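Local coordinates for protein dermonecrotic toxin (Pasteurella multocida, PDB 2EBF) that acts as a secreted dermonecrotic, mitogenic toxin that induces bone resorption and is associated with severe atrophic rhinitis in pigs, this chain being its C-terminal region, at residues T218-L223 / G232-L237; P224-W229 / E286-T291; R371-Q376 / P527-D532; L506-P511 / L540-S545. All coordinates share one frame; numbering follows the deposited sequence.

How the interactions relate
All four contacts fall within the range of the C2 domain family, yet they form two separate pairs. Interactions 1 and 2 have centres 10 Å apart and share one loop: Tyr226 CB packs on Leu237 CD2 at 3.7 Å. Interactions 3 and 4 lie 13 Å apart between centres, and Ala528 O probably accepts a hydrogen bond from Leu540 N at 2.8 Å, so strand 528-531, paired in parallel with 372-376, is tied on its other side to the start of the 540-545 loop. The two pairs do not touch; even 224-229/286-291 and 506-511/540-545 stay about 24 Å apart at their nearest atoms. The bound phosphonate is held elsewhere, by Gly624 to Ser628 in the C3 range.

Interaction 1: T218-L223 / G232-L237; sequences TNYWEL and GSNSAL
Trp221 and Asn234 join a loop to the start of helix 234-248, whose N-cap position is held by Ser233, and the contact illustrates how the first turn of a helix can bind a preceding loop. Hydrogen bonding comes from one amide. Asn234 ND2 donates to Thr218 O at 2.8 Å, in the amide plane and nearly straight (169°), while a second bond links the same nitrogen to Phe213 O. Asn234 OD1 receives a weak bond from Tyr220 N.

The aromatic part centres on the indole of Trp221. Ser233 CA makes a CH-pi contact 3.7 Å from the centroid of the five-membered ring, and Gly232 O lies over the same face. Asn219 CB and Glu222 CG cover the opposite face. Trp221 CG sits between its backbone N and carbonyl carbon (chi1 52°), which lays the indole along the Gly232-Ser233 backbone.

Apolar packing is supplied by Leu237, whose CD1 reaches Tyr220 CB at 3.7 Å and whose CG meets Trp221 CB. Beyond the pair, Tyr220 packs against helix 288-300, and Thr218 OG1 bonds to Glu298. At the indole edge, Asn234 OD1 lies in plane, 3.3 Å from Trp221 CD1.

Interaction 2: P224-W229 / E286-T291; sequences PAYESW and ELYPFT
The Tyr288 ring is covered on both faces and touched at its edge: Trp229 CZ2 lies over one face, Glu286 CG over the other, and Tyr226 OH comes in the ring plane to the rim, 3.3 Å from Tyr288 CD1. Tyr226 and Tyr288 meet rim to rim, with CE1 of Tyr226 also 3.3 Å from Tyr288 CD1 and the planes inclined at 52°. Neither ring overlies the other, and the two side chains run past one another in opposite directions. Trp229 approaches Tyr288 obliquely, their six-membered rings 5.7 Å apart between centroids, while Tyr226 CD1 rests on the face of the same indole. Ala225 CB covers part of one face of Tyr226.

The phenol finds a polar partner at its end. Tyr226 OH and Thr291 OG1 share a hydrogen bond of 2.7 Å, either group being a possible donor. Thr291 OG1 lies beside its own backbone N (chi1 -55°), which places it near the plane of the Tyr226 ring, at its hydroxyl edge.

Leu237 and Leu241 of helix 234-248 pack on Tyr226, and Leu241 also touches Tyr288. Tyr226, Trp229 and Tyr288 thus form an aromatic cluster, here joining a loop to the first turn of helix 288-300.

Interaction 3: R371-Q376 / P527-D532; sequences RGVAFQ and PATVVD
Ala374 O is gripped twice by Thr529. The backbone N and the hydroxyl OG1 of Thr529 each donate to it at 2.8 Å, reaching the carbonyl from opposite faces of its plane, each tilted from that plane. The hydroxyl can do so because OG1 stands between the backbone N and the carbonyl carbon (chi1 66°). On either side of this doubled bond the backbones pair in regular fashion: Ala374 N donates to Pro527 O at 3.1 Å, and Gln376 N to Thr529 O at 2.8 Å.

This register, with Ala374 beside Ala528 and Phe375 beside Thr529, is that of parallel neighbours in a six-stranded mixed sheet, where strand 372-376 lies between 498-502 and 528-531. The short strand segments are twisted by 43° to each other.

Side chains follow the same order. Thr529 OG1 lies over one face of the Phe375 ring, whose edge is met by Val531 CG2. Val373 CG2 touches Thr529 CG2 at 3.8 Å, and Gln376 CB packs on Val530 CG1 at 3.5 Å. Further along, water 1 donates to Gln376 OE1 and accepts from Val531 N.

In the next shell, Trp537 NE1 is hydrogen-bonded to Thr529 OG1, and the rings of Trp537 and Phe501 meet Phe375 with planes at about 15°. Gly372 O, buried by the contact, has no partner in the model.

Interaction 4: L506-P511 / L540-S545; sequences LLNSTP and LPDVAS
Asp542 and Ser509 are brought together by their first torsions: the aspartate sends CG anti to its backbone N (chi1 -165°), and the serine sets OG beside its own (chi1 -59°). The contact fastens the turn after helix 504-507 to the loop that follows strand 537-539, the edge strand of the mixed sheet, and a single carboxylate bridges a backbone N-H and a hydroxyl. Ser509 OG donates at 2.7 Å to the syn lone pair of Asp542 OD2, and Ser509 N meets Asp542 OD1 at 2.8 Å from above the carboxylate plane. The carboxylate is held further by a salt bridge from Arg547 to OD2, while Tyr338 OH hydrogen-bonds to Ser509 OG. Such a set of partners would be expected to stabilise the negative charge.

Asn508 extends the junction toward the strand end. Its ND2 donates to Leu540 O at 3.0 Å, above the carbonyl plane, and its OD1 is hydrogen-bonded to Gln522. The Asn508 amide and the Asp542 carboxylate run alongside one another in opposite senses, their planes 25° apart. Apolar contact is limited to Leu507 CD1 against Leu540 CD1 at 3.7 Å, the side chains crossing at about a right angle.

Waters 2 and 3 bridge the segments. Water 2 donates to Asn508 OD1 and Leu540 O, and water 3 joins Asn508 ND2 to Pro541 O; water 4 donates to Asp542 OD1 at 2.8 Å, accepts from Val543 N and reaches Ser509 O only by a weak bond.

Interaction 1: T218-L223 / G232-L237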
loop_
_atom_site.group_PDB
_atom_site.type_symbol
_atom_site.label_atom_id
_atom_site.label_comp_id
_atom_site.label_asym_id
_atom_site.label_seq_id
_atom_site.Cartn_x
_atom_site.Cartn_y
_atom_site.Cartn_z
ATOM N N THR A 218 13.946 29.305 24.984
ATOM C CA THR A 218 13.442 29.066 26.338
ATOM C C THR A 218 14.518 28.513 27.278
ATOM O O THR A 218 15.190 27.525 26.965
ATOM C CB THR A 218 12.203 28.127 26.326
ATOM O OG1 THR A 218 11.236 28.620 25.389
ATOM C CG2 THR A 218 11.559 28.038 27.711
ATOM N N ASN A 219 14.680 29.175 28.421
ATOM C CA ASN A 219 15.566 28.702 29.475
ATOM C C ASN A 219 14.781 27.864 30.471
ATOM O O ASN A 219 14.349 28.358 31.516
ATOM C CB ASN A 219 16.245 29.874 30.189
ATOM C CG ASN A 219 17.260 30.583 29.318
ATOM O OD1 ASN A 219 18.043 29.950 28.603
ATOM N ND2 ASN A 219 17.262 31.911 29.383
ATOM N N TYR A 220 14.598 26.591 30.136
ATOM C CA TYR A 220 13.874 25.665 30.998
ATOM C C TYR A 220 14.563 25.489 32.361
ATOM O O TYR A 220 13.939 25.057 33.333
ATOM C CB TYR A 220 13.671 24.318 30.293
ATOM C CG TYR A 220 12.800 24.393 29.053
ATOM C CD1 TYR A 220 13.365 24.484 27.787
ATOM C CD2 TYR A 220 11.405 24.371 29.150
ATOM C CE1 TYR A 220 12.570 24.554 26.645
ATOM C CE2 TYR A 220 10.600 24.439 28.014
ATOM C CZ TYR A 220 11.191 24.527 26.764
ATOM O OH TYR A 220 10.407 24.596 25.633
ATOM N N TRP A 221 15.843 25.851 32.422
ATOM C CA TRP A 221 16.644 25.731 33.644
ATOM C C TRP A 221 16.320 26.804 34.690
ATOM O O TRP A 221 16.609 26.628 35.881
ATOM C CB TRP A 221 18.143 25.718 33.312
ATOM C CG TRP A 221 18.594 26.858 32.445
ATOM C CD1 TRP A 221 18.514 26.937 31.082
ATOM C CD2 TRP A 221 19.207 28.077 32.883
ATOM N NE1 TRP A 221 19.036 28.131 30.645
ATOM C CE2 TRP A 221 19.467 28.851 31.729
ATOM C CE3 TRP A 221 19.559 28.594 34.139
ATOM C CZ2 TRP A 221 20.063 30.112 31.792
ATOM C CZ3 TRP A 221 20.152 29.847 34.202
ATOM C CH2 TRP A 221 20.395 30.593 33.036
ATOM N N GLU A 222 15.711 27.899 34.240
ATOM C CA GLU A 222 15.304 28.992 35.122
ATOM C C GLU A 222 13.979 28.704 35.834
ATOM O O GLU A 222 13.697 29.277 36.891
ATOM C CB GLU A 222 15.231 30.305 34.340
ATOM C CG GLU A 222 16.602 30.780 33.858
ATOM C CD GLU A 222 16.579 32.117 33.137
ATOM O OE1 GLU A 222 15.550 32.469 32.520
ATOM O OE2 GLU A 222 17.613 32.814 33.181
ATOM N N LEU A 223 13.188 27.801 35.254
ATOM C CA LEU A 223 11.873 27.422 35.779
ATOM C C LEU A 223 11.899 26.941 37.245
ATOM O O LEU A 223 12.832 26.242 37.659
ATOM C CB LEU A 223 11.215 26.368 34.862
ATOM C CG LEU A 223 10.413 26.789 33.610
ATOM C CD1 LEU A 223 9.231 27.701 33.954
ATOM C CD2 LEU A 223 11.269 27.440 32.524
ATOM N N GLY A 232 22.656 25.493 35.008
ATOM C CA GLY A 232 22.692 26.758 34.272
ATOM C C GLY A 232 22.400 26.733 32.778
ATOM O O GLY A 232 22.525 27.764 32.107
ATOM N N SER A 233 22.015 25.571 32.248
ATOM C CA SER A 233 21.646 25.448 30.830
ATOM C C SER A 233 20.601 24.350 30.600
ATOM O O SER A 233 20.358 23.522 31.484
ATOM C CB SER A 233 22.882 25.208 29.952
ATOM O OG SER A 233 23.483 23.955 30.230
ATOM N N ASN A 234 19.985 24.356 29.416
ATOM C CA ASN A 234 19.015 23.324 29.042
ATOM C C ASN A 234 19.675 21.952 28.972
ATOM O O ASN A 234 19.165 20.986 29.535
ATOM C CB ASN A 234 18.327 23.662 27.716
ATOM C CG ASN A 234 17.374 24.839 27.829
ATOM O OD1 ASN A 234 16.850 25.137 28.903
ATOM N ND2 ASN A 234 17.140 25.513 26.714
ATOM N N SER A 235 20.828 21.889 28.309
ATOM C CA SER A 235 21.605 20.655 28.193
ATOM C C SER A 235 22.077 20.100 29.540
ATOM O O SER A 235 22.368 18.907 29.655
ATOM C CB SER A 235 22.801 20.864 27.260
ATOM O OG SER A 235 23.695 21.834 27.772
ATOM N N ALA A 236 22.146 20.966 30.551
ATOM C CA ALA A 236 22.516 20.562 31.909
ATOM C C ALA A 236 21.349 19.918 32.670
ATOM O O ALA A 236 21.566 19.040 33.512
ATOM C CB ALA A 236 23.073 21.745 32.684
ATOM N N LEU A 237 20.126 20.363 32.375
ATOM C CA LEU A 237 18.902 19.775 32.939
ATOM C C LEU A 237 18.704 18.333 32.492
ATOM O O LEU A 237 18.199 17.496 33.247
ATOM C CB LEU A 237 17.668 20.557 32.485
ATOM C CG LEU A 237 17.331 21.960 32.974
ATOM C CD1 LEU A 237 16.020 22.360 32.348
ATOM C CD2 LEU A 237 17.229 22.026 34.501
#

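Interaction 2: P224-W229 / E286-T291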
loop_
_atom_site.group_PDB
_atom_site.type_symbol
_atom_site.label_atom_id
_atom_site.label_comp_id
_atom_site.label_asym_id
_atom_site.label_seq_id
_atom_site.Cartn_x
_atom_site.Cartn_y
_atom_site.Cartn_z
ATOM N N PRO A 224 10.875 27.325 38.033
ATOM C CA PRO A 224 10.801 27.013 39.467
ATOM C C PRO A 224 11.036 25.541 39.835
ATOM O O PRO A 224 11.620 25.262 40.886
ATOM C CB PRO A 224 9.375 27.430 39.838
ATOM C CG PRO A 224 9.044 28.502 38.875
ATOM C CD PRO A 224 9.708 28.114 37.591
ATOM N N ALA A 225 10.601 24.622 38.971
ATOM C CA ALA A 225 10.666 23.181 39.250
ATOM C C ALA A 225 12.078 22.593 39.363
ATOM O O ALA A 225 12.254 21.514 39.933
ATOM C CB ALA A 225 9.850 22.401 38.218
ATOM N N TYR A 226 13.074 23.299 38.830
ATOM C CA TYR A 226 14.439 22.769 38.745
ATOM C C TYR A 226 15.467 23.587 39.531
ATOM O O TYR A 226 16.672 23.515 39.267
ATOM C CB TYR A 226 14.850 22.640 37.276
ATOM C CG TYR A 226 13.811 21.922 36.454
ATOM C CD1 TYR A 226 13.691 20.535 36.517
ATOM C CD2 TYR A 226 12.922 22.630 35.641
ATOM C CE1 TYR A 226 12.730 19.867 35.780
ATOM C CE2 TYR A 226 11.950 21.967 34.894
ATOM C CZ TYR A 226 11.863 20.585 34.972
ATOM O OH TYR A 226 10.907 19.910 34.248
ATOM N N GLU A 227 14.987 24.349 40.506
ATOM C CA GLU A 227 15.866 25.176 41.323
ATOM C C GLU A 227 16.689 24.377 42.335
ATOM O O GLU A 227 17.814 24.757 42.646
ATOM C CB GLU A 227 15.091 26.327 41.965
ATOM C CG GLU A 227 15.154 27.599 41.115
ATOM C CD GLU A 227 13.820 28.320 40.989
ATOM O OE1 GLU A 227 13.585 28.926 39.917
ATOM O OE2 GLU A 227 13.009 28.283 41.946
ATOM N N SER A 228 16.140 23.265 42.825
ATOM C CA SER A 228 16.888 22.363 43.711
ATOM C C SER A 228 18.005 21.600 42.978
ATOM O O SER A 228 18.905 21.044 43.611
ATOM C CB SER A 228 15.945 21.383 44.421
ATOM O OG SER A 228 15.336 20.492 43.502
ATOM N N TRP A 229 17.943 21.591 41.646
ATOM C CA TRP A 229 18.904 20.867 40.812
ATOM C C TRP A 229 20.199 21.637 40.576
ATOM O O TRP A 229 21.253 21.025 40.390
ATOM C CB TRP A 229 18.269 20.511 39.468
ATOM C CG TRP A 229 17.165 19.505 39.565
ATOM C CD1 TRP A 229 16.421 19.197 40.670
ATOM C CD2 TRP A 229 16.659 18.693 38.503
ATOM N NE1 TRP A 229 15.497 18.231 40.365
ATOM C CE2 TRP A 229 15.618 17.905 39.039
ATOM C CE3 TRP A 229 16.988 18.549 37.147
ATOM C CZ2 TRP A 229 14.898 16.985 38.266
ATOM C CZ3 TRP A 229 16.275 17.634 36.378
ATOM C CH2 TRP A 229 15.242 16.864 36.942
ATOM N N GLU A 286 4.395 14.532 36.938
ATOM C CA GLU A 286 5.121 15.793 37.143
ATOM C C GLU A 286 5.345 16.549 35.822
ATOM O O GLU A 286 4.677 16.272 34.826
ATOM C CB GLU A 286 6.436 15.542 37.902
ATOM C CG GLU A 286 6.999 16.750 38.664
ATOM C CD GLU A 286 6.133 17.200 39.829
ATOM O OE1 GLU A 286 5.638 16.342 40.598
ATOM O OE2 GLU A 286 5.961 18.426 39.985
ATOM N N LEU A 287 6.276 17.495 35.805
ATOM C CA LEU A 287 6.469 18.325 34.623
ATOM C C LEU A 287 7.532 17.777 33.668
ATOM O O LEU A 287 7.523 18.105 32.487
ATOM C CB LEU A 287 6.805 19.767 35.034
ATOM C CG LEU A 287 6.534 20.897 34.026
ATOM C CD1 LEU A 287 5.034 21.072 33.742
ATOM C CD2 LEU A 287 7.150 22.211 34.509
ATOM N N TYR A 288 8.409 16.917 34.185
ATOM C CA TYR A 288 9.687 16.579 33.535
ATOM C C TYR A 288 9.612 16.010 32.110
ATOM O O TYR A 288 10.400 16.419 31.251
ATOM C CB TYR A 288 10.543 15.673 34.432
ATOM C CG TYR A 288 10.512 16.040 35.903
ATOM C CD1 TYR A 288 10.566 17.371 36.318
ATOM C CD2 TYR A 288 10.437 15.051 36.880
ATOM C CE1 TYR A 288 10.529 17.707 37.671
ATOM C CE2 TYR A 288 10.406 15.373 38.236
ATOM C CZ TYR A 288 10.453 16.701 38.625
ATOM O OH TYR A 288 10.416 17.022 39.969
ATOM N N PRO A 289 8.677 15.069 31.850
ATOM C CA PRO A 289 8.592 14.557 30.481
ATOM C C PRO A 289 8.127 15.643 29.528
ATOM O O PRO A 289 8.598 15.703 28.393
ATOM C CB PRO A 289 7.532 13.450 30.580
ATOM C CG PRO A 289 7.416 13.136 32.035
ATOM C CD PRO A 289 7.678 14.427 32.727
ATOM N N PHE A 290 7.220 16.494 30.001
ATOM C CA PHE A 290 6.685 17.596 29.209
ATOM C C PHE A 290 7.776 18.616 28.875
ATOM O O PHE A 290 7.861 19.090 27.740
ATOM C CB PHE A 290 5.487 18.245 29.919
ATOM C CG PHE A 290 4.848 19.372 29.152
ATOM C CD1 PHE A 290 4.962 20.687 29.601
ATOM C CD2 PHE A 290 4.136 19.128 27.984
ATOM C CE1 PHE A 290 4.376 21.741 28.892
ATOM C CE2 PHE A 290 3.548 20.174 27.266
ATOM C CZ PHE A 290 3.667 21.482 27.722
ATOM N N THR A 291 8.611 18.929 29.865
ATOM C CA THR A 291 9.767 19.803 29.670
ATOM C C THR A 291 10.696 19.214 28.611
ATOM O O THR A 291 11.089 19.904 27.667
ATOM C CB THR A 291 10.535 20.023 30.998
ATOM O OG1 THR A 291 9.632 20.511 32.001
ATOM C CG2 THR A 291 11.682 21.025 30.813
#

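Interaction 3: R371-Q376 / P527-D532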
loop_
_atom_site.group_PDB
_atom_site.type_symbol
_atom_site.label_atom_id
_atom_site.label_comp_id
_atom_site.label_asym_id
_atom_site.label_seq_id
_atom_site.Cartn_x
_atom_site.Cartn_y
_atom_site.Cartn_z
ATOM N N ARG A 371 -24.793 -7.944 15.810
ATOM C CA ARG A 371 -23.586 -8.477 16.466
ATOM C C ARG A 371 -22.584 -7.375 16.827
ATOM O O ARG A 371 -21.473 -7.657 17.261
ATOM C CB ARG A 371 -22.907 -9.554 15.607
ATOM C CG ARG A 371 -23.863 -10.605 15.023
ATOM C CD ARG A 371 -24.078 -11.743 15.989
ATOM N NE ARG A 371 -22.789 -12.279 16.412
ATOM C CZ ARG A 371 -22.625 -13.346 17.181
ATOM N NH1 ARG A 371 -23.676 -14.029 17.624
ATOM N NH2 ARG A 371 -21.398 -13.731 17.504
ATOM N N GLY A 372 -22.984 -6.119 16.648
ATOM C CA GLY A 372 -22.130 -5.005 17.015
ATOM C C GLY A 372 -22.765 -3.659 16.760
ATOM O O GLY A 372 -23.760 -3.550 16.037
ATOM N N VAL A 373 -22.181 -2.636 17.375
ATOM C CA VAL A 373 -22.592 -1.259 17.150
ATOM C C VAL A 373 -21.407 -0.349 17.446
ATOM O O VAL A 373 -20.556 -0.680 18.265
ATOM C CB VAL A 373 -23.849 -0.866 17.997
ATOM C CG1 VAL A 373 -23.575 -0.952 19.487
ATOM C CG2 VAL A 373 -24.362 0.530 17.616
ATOM N N ALA A 374 -21.339 0.779 16.749
ATOM C CA ALA A 374 -20.314 1.771 17.027
ATOM C C ALA A 374 -20.940 3.029 17.598
ATOM O O ALA A 374 -22.054 3.421 17.220
ATOM C CB ALA A 374 -19.510 2.104 15.778
ATOM N N PHE A 375 -20.202 3.655 18.508
ATOM C CA PHE A 375 -20.587 4.930 19.078
ATOM C C PHE A 375 -19.529 5.933 18.703
ATOM O O PHE A 375 -18.337 5.622 18.717
ATOM C CB PHE A 375 -20.572 4.876 20.602
ATOM C CG PHE A 375 -21.697 4.106 21.212
ATOM C CD1 PHE A 375 -21.563 2.747 21.482
ATOM C CD2 PHE A 375 -22.873 4.750 21.575
ATOM C CE1 PHE A 375 -22.598 2.030 22.077
ATOM C CE2 PHE A 375 -23.921 4.040 22.170
ATOM C CZ PHE A 375 -23.774 2.679 22.428
ATOM N N GLN A 376 -19.966 7.151 18.422
ATOM C CA GLN A 376 -19.048 8.268 18.388
ATOM C C GLN A 376 -18.237 8.369 19.683
ATOM O O GLN A 376 -18.684 8.018 20.782
ATOM C CB GLN A 376 -19.781 9.578 18.146
ATOM C CG GLN A 376 -18.853 10.753 17.910
ATOM C CD GLN A 376 -19.560 12.077 18.009
ATOM O OE1 GLN A 376 -20.401 12.290 18.888
ATOM N NE2 GLN A 376 -19.213 12.986 17.121
ATOM N N PRO A 527 -24.253 -0.542 12.520
ATOM C CA PRO A 527 -24.585 0.887 12.463
ATOM C C PRO A 527 -23.657 1.772 13.305
ATOM O O PRO A 527 -23.175 1.338 14.360
ATOM C CB PRO A 527 -26.006 0.927 13.034
ATOM C CG PRO A 527 -26.037 -0.226 14.047
ATOM C CD PRO A 527 -25.038 -1.261 13.546
ATOM N N ALA A 528 -23.406 2.997 12.841
ATOM C CA ALA A 528 -22.775 4.023 13.686
ATOM C C ALA A 528 -23.823 4.854 14.412
ATOM O O ALA A 528 -24.876 5.188 13.850
ATOM C CB ALA A 528 -21.871 4.924 12.880
ATOM N N THR A 529 -23.516 5.212 15.654
ATOM C CA THR A 529 -24.464 5.955 16.488
ATOM C C THR A 529 -23.807 7.100 17.248
ATOM O O THR A 529 -22.584 7.192 17.324
ATOM C CB THR A 529 -25.190 5.039 17.508
ATOM O OG1 THR A 529 -24.252 4.526 18.463
ATOM C CG2 THR A 529 -25.919 3.899 16.818
ATOM N N VAL A 530 -24.647 7.968 17.808
ATOM C CA VAL A 530 -24.204 9.090 18.630
ATOM C C VAL A 530 -25.210 9.289 19.758
ATOM O O VAL A 530 -26.381 8.925 19.626
ATOM C CB VAL A 530 -24.120 10.436 17.824
ATOM C CG1 VAL A 530 -22.912 10.475 16.918
ATOM C CG2 VAL A 530 -25.405 10.692 17.028
ATOM N N VAL A 531 -24.754 9.881 20.855
ATOM C CA VAL A 531 -25.649 10.238 21.951
ATOM C C VAL A 531 -25.763 11.769 22.053
ATOM O O VAL A 531 -24.761 12.460 22.235
ATOM C CB VAL A 531 -25.207 9.581 23.295
ATOM C CG1 VAL A 531 -26.166 9.941 24.439
ATOM C CG2 VAL A 531 -25.128 8.062 23.140
ATOM N N ASP A 532 -26.994 12.261 21.885
ATOM C CA ASP A 532 -27.390 13.676 22.037
ATOM C C ASP A 532 -26.904 14.361 23.307
ATOM O O ASP A 532 -26.479 13.710 24.262
ATOM C CB ASP A 532 -28.929 13.777 22.075
ATOM C CG ASP A 532 -29.523 14.293 20.786
ATOM O OD1 ASP A 532 -28.835 15.030 20.049
ATOM O OD2 ASP A 532 -30.695 13.965 20.511
HETATM O O HOH W 1 -21.926 11.059 20.764
#

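Interaction 4: L506-P511 / L540-S545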
loop_
_atom_site.group_PDB
_atom_site.type_symbol
_atom_site.label_atom_id
_atom_site.label_comp_id
_atom_site.label_asym_id
_atom_site.label_seq_id
_atom_site.Cartn_x
_atom_site.Cartn_y
_atom_site.Cartn_z
ATOM N N LEU A 506 -13.823 8.158 11.409
ATOM C CA LEU A 506 -13.462 6.753 11.221
ATOM C C LEU A 506 -14.703 5.895 11.006
ATOM O O LEU A 506 -14.650 4.873 10.325
ATOM C CB LEU A 506 -12.656 6.233 12.424
ATOM C CG LEU A 506 -11.394 7.020 12.818
ATOM C CD1 LEU A 506 -10.785 6.445 14.089
ATOM C CD2 LEU A 506 -10.352 7.046 11.675
ATOM N N LEU A 507 -15.812 6.336 11.590
ATOM C CA LEU A 507 -17.055 5.566 11.654
ATOM C C LEU A 507 -17.679 5.288 10.298
ATOM O O LEU A 507 -17.877 4.128 9.935
ATOM C CB LEU A 507 -18.075 6.300 12.531
ATOM C CG LEU A 507 -17.737 6.443 14.019
ATOM C CD1 LEU A 507 -18.749 7.329 14.724
ATOM C CD2 LEU A 507 -17.709 5.079 14.659
ATOM N N ASN A 508 -18.009 6.366 9.582
ATOM C CA ASN A 508 -18.655 6.310 8.269
ATOM C C ASN A 508 -17.692 6.677 7.141
ATOM O O ASN A 508 -16.484 6.797 7.372
ATOM C CB ASN A 508 -19.887 7.228 8.254
ATOM C CG ASN A 508 -21.060 6.638 9.035
ATOM O OD1 ASN A 508 -21.432 5.473 8.840
ATOM N ND2 ASN A 508 -21.644 7.438 9.921
ATOM N N SER A 509 -18.218 6.854 5.930
ATOM C CA SER A 509 -17.369 7.038 4.753
ATOM C C SER A 509 -16.642 8.366 4.764
ATOM O O SER A 509 -17.094 9.326 5.390
ATOM C CB SER A 509 -18.157 6.862 3.448
ATOM O OG SER A 509 -18.733 5.564 3.377
ATOM N N THR A 510 -15.492 8.394 4.102
ATOM C CA THR A 510 -14.704 9.609 3.907
ATOM C C THR A 510 -14.115 9.543 2.487
ATOM O O THR A 510 -14.136 8.471 1.865
ATOM C CB THR A 510 -13.541 9.720 4.917
ATOM O OG1 THR A 510 -12.848 8.463 4.974
ATOM C CG2 THR A 510 -14.038 10.136 6.324
ATOM N N PRO A 511 -13.640 10.685 1.951
ATOM C CA PRO A 511 -13.004 10.705 0.622
ATOM C C PRO A 511 -11.803 9.769 0.464
ATOM O O PRO A 511 -10.893 9.768 1.306
ATOM C CB PRO A 511 -12.569 12.163 0.478
ATOM C CG PRO A 511 -13.570 12.922 1.273
ATOM C CD PRO A 511 -13.738 12.050 2.510
ATOM N N LEU A 540 -26.262 7.465 13.168
ATOM C CA LEU A 540 -25.380 8.403 12.506
ATOM C C LEU A 540 -25.271 7.967 11.036
ATOM O O LEU A 540 -24.489 7.082 10.724
ATOM C CB LEU A 540 -24.005 8.329 13.162
ATOM C CG LEU A 540 -23.113 9.527 13.464
ATOM C CD1 LEU A 540 -21.668 9.053 13.343
ATOM C CD2 LEU A 540 -23.350 10.706 12.541
ATOM N N PRO A 541 -26.094 8.559 10.144
ATOM C CA PRO A 541 -26.137 8.161 8.728
ATOM C C PRO A 541 -24.842 8.392 7.967
ATOM O O PRO A 541 -24.088 9.307 8.289
ATOM C CB PRO A 541 -27.245 9.046 8.137
ATOM C CG PRO A 541 -27.373 10.180 9.064
ATOM C CD PRO A 541 -27.063 9.633 10.433
ATOM N N ASP A 542 -24.597 7.563 6.958
ATOM C CA ASP A 542 -23.467 7.770 6.055
ATOM C C ASP A 542 -23.899 8.787 5.006
ATOM O O ASP A 542 -24.633 8.456 4.077
ATOM C CB ASP A 542 -23.054 6.454 5.386
ATOM C CG ASP A 542 -21.675 6.530 4.739
ATOM O OD1 ASP A 542 -20.868 7.391 5.144
ATOM O OD2 ASP A 542 -21.394 5.715 3.837
ATOM N N VAL A 543 -23.461 10.028 5.177
ATOM C CA VAL A 543 -23.934 11.137 4.354
ATOM C C VAL A 543 -23.352 11.094 2.925
ATOM O O VAL A 543 -22.214 10.676 2.724
ATOM C CB VAL A 543 -23.699 12.506 5.068
ATOM C CG1 VAL A 543 -22.267 12.994 4.932
ATOM C CG2 VAL A 543 -24.658 13.538 4.560
ATOM N N ALA A 544 -24.157 11.514 1.948
ATOM C CA ALA A 544 -23.785 11.436 0.530
ATOM C C ALA A 544 -22.541 12.249 0.196
ATOM O O ALA A 544 -21.694 11.806 -0.582
ATOM C CB ALA A 544 -24.955 11.852 -0.359
ATOM N N SER A 545 -22.421 13.427 0.795
ATOM C CA SER A 545 -21.280 14.309 0.539
ATOM C C SER A 545 -19.912 13.747 0.958
ATOM O O SER A 545 -18.879 14.248 0.509
ATOM C CB SER A 545 -21.500 15.679 1.182
ATOM O OG SER A 545 -21.778 15.567 2.561
HETATM O O HOH W 2 -23.795 4.494 10.329
HETATM O O HOH W 3 -21.500 10.342 9.014
HETATM O O HOH W 4 -20.355 9.885 6.210
#